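Long-range contact in positive phenol-degradative gene regulator (Ralstonia sp. E2, PDB 5FS0), which probably acts as an ATP-dependent, sequence-specific transcriptional activator of phenol-degradation genes, whose sensor part binds phenolic ligands and a zinc ion: residues His125-Trp130 / Arg186-Pro191. Numbering follows the deposited sequence.
With 5JC (2,4-dichlorophenol), chain C.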
ATOM      1  N   HIS A 125      -5.551  28.980   0.169  1.00 42.01           N
ATOM      2  CA  HIS A 125      -6.521  28.624   1.200  1.00 45.78           C
ATOM      3  C   HIS A 125      -7.461  27.548   0.659  1.00 40.78           C
ATOM      4  O   HIS A 125      -8.150  27.781  -0.337  1.00 45.26           O
ATOM      5  CB  HIS A 125      -7.313  29.855   1.644  1.00 52.10           C
ATOM      6  CG  HIS A 125      -8.211  29.599   2.811  1.00 44.44           C
ATOM      7  ND1 HIS A 125      -7.835  29.863   4.108  1.00 46.14           N
ATOM      8  CD2 HIS A 125      -9.460  29.081   2.875  1.00 39.41           C
ATOM      9  CE1 HIS A 125      -8.819  29.530   4.924  1.00 48.97           C
ATOM     10  NE2 HIS A 125      -9.817  29.052   4.202  1.00 43.20           N
ATOM     11  N   GLY A 126      -7.493  26.381   1.303  1.00 38.22           N
ATOM     12  CA  GLY A 126      -8.261  25.257   0.786  1.00 37.27           C
ATOM     13  C   GLY A 126      -9.019  24.412   1.806  1.00 40.05           C
ATOM     14  O   GLY A 126      -8.455  23.943   2.793  1.00 40.02           O
ATOM     15  N   GLU A 127     -10.310  24.211   1.550  1.00 42.14           N
ATOM     16  CA  GLU A 127     -11.166  23.375   2.394  1.00 43.68           C
ATOM     17  C   GLU A 127     -11.778  22.252   1.571  1.00 35.84           C
ATOM     18  O   GLU A 127     -12.203  22.460   0.439  1.00 37.66           O
ATOM     19  CB  GLU A 127     -12.289  24.199   3.048  1.00 50.72           C
ATOM     20  CG  GLU A 127     -11.828  25.245   4.059  1.00 55.00           C
ATOM     21  CD  GLU A 127     -12.929  26.252   4.404  1.00 62.00           C
ATOM     22  OE1 GLU A 127     -14.121  25.891   4.274  1.00 59.19           O
ATOM     23  OE2 GLU A 127     -12.600  27.403   4.791  1.00 52.13           O
ATOM     24  N   PHE A 128     -11.841  21.063   2.148  1.00 36.52           N
ATOM     25  CA  PHE A 128     -12.292  19.892   1.404  1.00 42.45           C
ATOM     26  C   PHE A 128     -13.172  18.991   2.263  1.00 36.75           C
ATOM     27  O   PHE A 128     -13.024  18.959   3.479  1.00 37.70           O
ATOM     28  CB  PHE A 128     -11.076  19.098   0.877  1.00 41.60           C
ATOM     29  CG  PHE A 128     -10.156  19.903  -0.009  1.00 39.94           C
ATOM     30  CD1 PHE A 128      -9.178  20.719   0.538  1.00 38.53           C
ATOM     31  CD2 PHE A 128     -10.272  19.844  -1.386  1.00 39.68           C
ATOM     32  CE1 PHE A 128      -8.343  21.462  -0.266  1.00 34.74           C
ATOM     33  CE2 PHE A 128      -9.440  20.591  -2.195  1.00 39.79           C
ATOM     34  CZ  PHE A 128      -8.477  21.395  -1.638  1.00 33.73           C
ATOM     35  N   LEU A 129     -14.090  18.264   1.631  1.00 42.90           N
ATOM     36  CA  LEU A 129     -14.765  17.158   2.308  1.00 43.91           C
ATOM     37  C   LEU A 129     -14.127  15.822   1.903  1.00 43.98           C
ATOM     38  O   LEU A 129     -13.853  15.588   0.719  1.00 41.93           O
ATOM     39  CB  LEU A 129     -16.266  17.133   1.990  1.00 47.92           C
ATOM     40  CG  LEU A 129     -17.168  18.233   2.562  1.00 53.84           C
ATOM     41  CD1 LEU A 129     -18.607  17.744   2.598  1.00 49.03           C
ATOM     42  CD2 LEU A 129     -16.716  18.711   3.951  1.00 53.36           C
ATOM     43  N   TRP A 130     -13.894  14.959   2.886  1.00 40.84           N
ATOM     44  CA  TRP A 130     -13.292  13.655   2.635  1.00 41.28           C
ATOM     45  C   TRP A 130     -14.302  12.531   2.848  1.00 44.73           C
ATOM     46  O   TRP A 130     -14.289  11.860   3.879  1.00 44.19           O
ATOM     47  CB  TRP A 130     -12.073  13.445   3.536  1.00 40.60           C
ATOM     48  CG  TRP A 130     -10.787  13.901   2.920  1.00 35.41           C
ATOM     49  CD1 TRP A 130     -10.599  14.336   1.640  1.00 31.71           C
ATOM     50  CD2 TRP A 130      -9.506  13.969   3.558  1.00 37.71           C
ATOM     51  NE1 TRP A 130      -9.282  14.670   1.442  1.00 37.10           N
ATOM     52  CE2 TRP A 130      -8.589  14.454   2.604  1.00 38.78           C
ATOM     53  CE3 TRP A 130      -9.045  13.666   4.843  1.00 35.38           C
ATOM     54  CZ2 TRP A 130      -7.239  14.644   2.894  1.00 36.21           C
ATOM     55  CZ3 TRP A 130      -7.705  13.855   5.128  1.00 38.33           C
ATOM     56  CH2 TRP A 130      -6.817  14.339   4.159  1.00 32.59           C
ATOM     57  N   ARG A 186     -13.478  16.619   7.307  1.00 45.99           N
ATOM     58  CA  ARG A 186     -13.457  17.985   6.833  1.00 45.68           C
ATOM     59  C   ARG A 186     -12.034  18.468   7.063  1.00 45.38           C
ATOM     60  O   ARG A 186     -11.510  18.325   8.164  1.00 43.99           O
ATOM     61  CB  ARG A 186     -14.479  18.836   7.593  1.00 51.70           C
ATOM     62  CG  ARG A 186     -14.836  20.137   6.933  1.00 56.21           C
ATOM     63  CD  ARG A 186     -15.274  21.175   7.958  1.00 63.42           C
ATOM     64  NE  ARG A 186     -15.283  22.506   7.360  1.00 72.80           N
ATOM     65  CZ  ARG A 186     -15.261  23.646   8.046  1.00 75.46           C
ATOM     66  NH1 ARG A 186     -15.224  23.628   9.377  1.00 71.68           N
ATOM     67  NH2 ARG A 186     -15.266  24.807   7.397  1.00 63.29           N
ATOM     68  N   ILE A 187     -11.386  19.012   6.038  1.00 43.76           N
ATOM     69  CA  ILE A 187      -9.979  19.389   6.193  1.00 43.80           C
ATOM     70  C   ILE A 187      -9.688  20.808   5.714  1.00 38.87           C
ATOM     71  O   ILE A 187     -10.347  21.325   4.813  1.00 38.33           O
ATOM     72  CB  ILE A 187      -9.025  18.414   5.436  1.00 40.10           C
ATOM     73  CG1 ILE A 187      -8.808  18.899   4.004  1.00 40.11           C
ATOM     74  CG2 ILE A 187      -9.544  16.943   5.501  1.00 40.06           C
ATOM     75  CD1 ILE A 187      -7.711  18.146   3.262  1.00 45.16           C
ATOM     76  N   LEU A 188      -8.686  21.421   6.334  1.00 38.28           N
ATOM     77  CA  LEU A 188      -8.253  22.766   5.988  1.00 42.63           C
ATOM     78  C   LEU A 188      -6.748  22.798   5.712  1.00 37.74           C
ATOM     79  O   LEU A 188      -5.951  22.282   6.503  1.00 35.98           O
ATOM     80  CB  LEU A 188      -8.595  23.753   7.111  1.00 39.39           C
ATOM     81  CG  LEU A 188      -7.972  25.155   6.946  1.00 41.93           C
ATOM     82  CD1 LEU A 188      -8.617  25.911   5.786  1.00 39.33           C
ATOM     83  CD2 LEU A 188      -8.040  25.967   8.246  1.00 37.11           C
ATOM     84  N   GLY A 189      -6.372  23.409   4.592  1.00 35.17           N
ATOM     85  CA  GLY A 189      -4.970  23.564   4.246  1.00 34.17           C
ATOM     86  C   GLY A 189      -4.617  25.015   3.994  1.00 37.76           C
ATOM     87  O   GLY A 189      -5.340  25.738   3.299  1.00 36.99           O
ATOM     88  N   LYS A 190      -3.498  25.446   4.566  1.00 37.87           N
ATOM     89  CA  LYS A 190      -3.009  26.794   4.354  1.00 37.33           C
ATOM     90  C   LYS A 190      -1.538  26.867   4.721  1.00 41.66           C
ATOM     91  O   LYS A 190      -1.001  25.937   5.329  1.00 38.71           O
ATOM     92  CB  LYS A 190      -3.832  27.806   5.160  1.00 37.12           C
ATOM     93  CG  LYS A 190      -3.683  27.692   6.656  1.00 39.65           C
ATOM     94  CD  LYS A 190      -4.755  28.514   7.367  1.00 44.67           C
ATOM     95  CE  LYS A 190      -4.655  28.391   8.876  1.00 45.62           C
ATOM     96  NZ  LYS A 190      -5.839  28.993   9.553  1.00 51.62           N
ATOM     97  N   PRO A 191      -0.876  27.970   4.329  1.00 40.56           N
ATOM     98  CA  PRO A 191       0.559  28.157   4.520  1.00 39.36           C
ATOM     99  C   PRO A 191       0.958  27.968   5.965  1.00 44.97           C
ATOM    100  O   PRO A 191       0.224  28.389   6.864  1.00 47.75           O
ATOM    101  CB  PRO A 191       0.787  29.603   4.065  1.00 44.79           C
ATOM    102  CG  PRO A 191      -0.274  29.854   3.083  1.00 39.44           C
ATOM    103  CD  PRO A 191      -1.471  29.084   3.574  1.00 39.70           C
TER
HETATM  104 CL1  5JC C1209      -8.336  17.145   0.465  1.00 62.55          CL
HETATM  105  CAI 5JC C1209      -7.028  16.889  -0.647  1.00 38.86           C
HETATM  106  CAF 5JC C1209      -6.341  18.088  -1.220  1.00 32.50           C
HETATM  107  CAH 5JC C1209      -5.332  17.908  -2.080  1.00 38.51           C
HETATM  108 CL2  5JC C1209      -4.550  19.311  -2.736  1.00 47.18          CL
HETATM  109  CAE 5JC C1209      -4.883  16.511  -2.468  1.00 37.02           C
HETATM  110  CAD 5JC C1209      -5.509  15.437  -1.944  1.00 34.45           C
HETATM  111  CAG 5JC C1209      -6.649  15.639  -0.980  1.00 33.57           C
HETATM  112  OAA 5JC C1209      -7.319  14.537  -0.426  1.00 32.90           O
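I187 and W130 meet where two central antiparallel strands of the four-stranded sheet in the V4R-type, phenol-sensing domain of this regulator run past each other. CG2 of I187 sits over one face of the indole, 3.5 Å from the centroid of its six-membered ring and 17° off the normal, a CH-pi contact. The isoleucine takes an unusual turn: CG1 lies between the backbone N and the carbonyl carbon (chi1 89°), which sends CG2 to the indole, CG1 to CB of F128 at 3.9 Å, and CD1 on toward the dichlorophenol.

F128, I187 and W130 thus form one wall of the ligand pocket. The phenyl ring of F128 lays a face against the ligand, whose CAF stands 3.9 Å above the plane, over its centre. W130 presents its edge instead, and NE1 donates to the phenol oxygen OAA, although the close placing of that nitrogen in the model makes the detail less sure; H102 is a second partner of the phenol. The same tryptophan lies between the bound dichlorophenol and the zinc site, its side chain touching C151 and lying near the zinc ligands C185 and E174.

Between the strands, the pairs G126/G189 and F128/I187 are hydrogen-bonded, with G189 N to G126 O at 2.8 Å the shortest of the four bonds.

The opposite face, bearing E127, L129, R186 and L188, mixes charged and apolar side chains and is partly exposed. E127 and R186 lie side by side, their carboxylate and guanidinium planes 89° apart, joined by a salt bridge, R186 NH2 to E127 OE1 at 3.5 Å, whose hydrogen bond is weak. Beside them, CD1 of L188 packs on CG of E127 and obliquely on the H125 imidazole. That ring holds the glutamate's other oxygen: NE2 reaches the anti side of E127 OE2 at 3.3 Å, the acceptor lying in the imidazole plane.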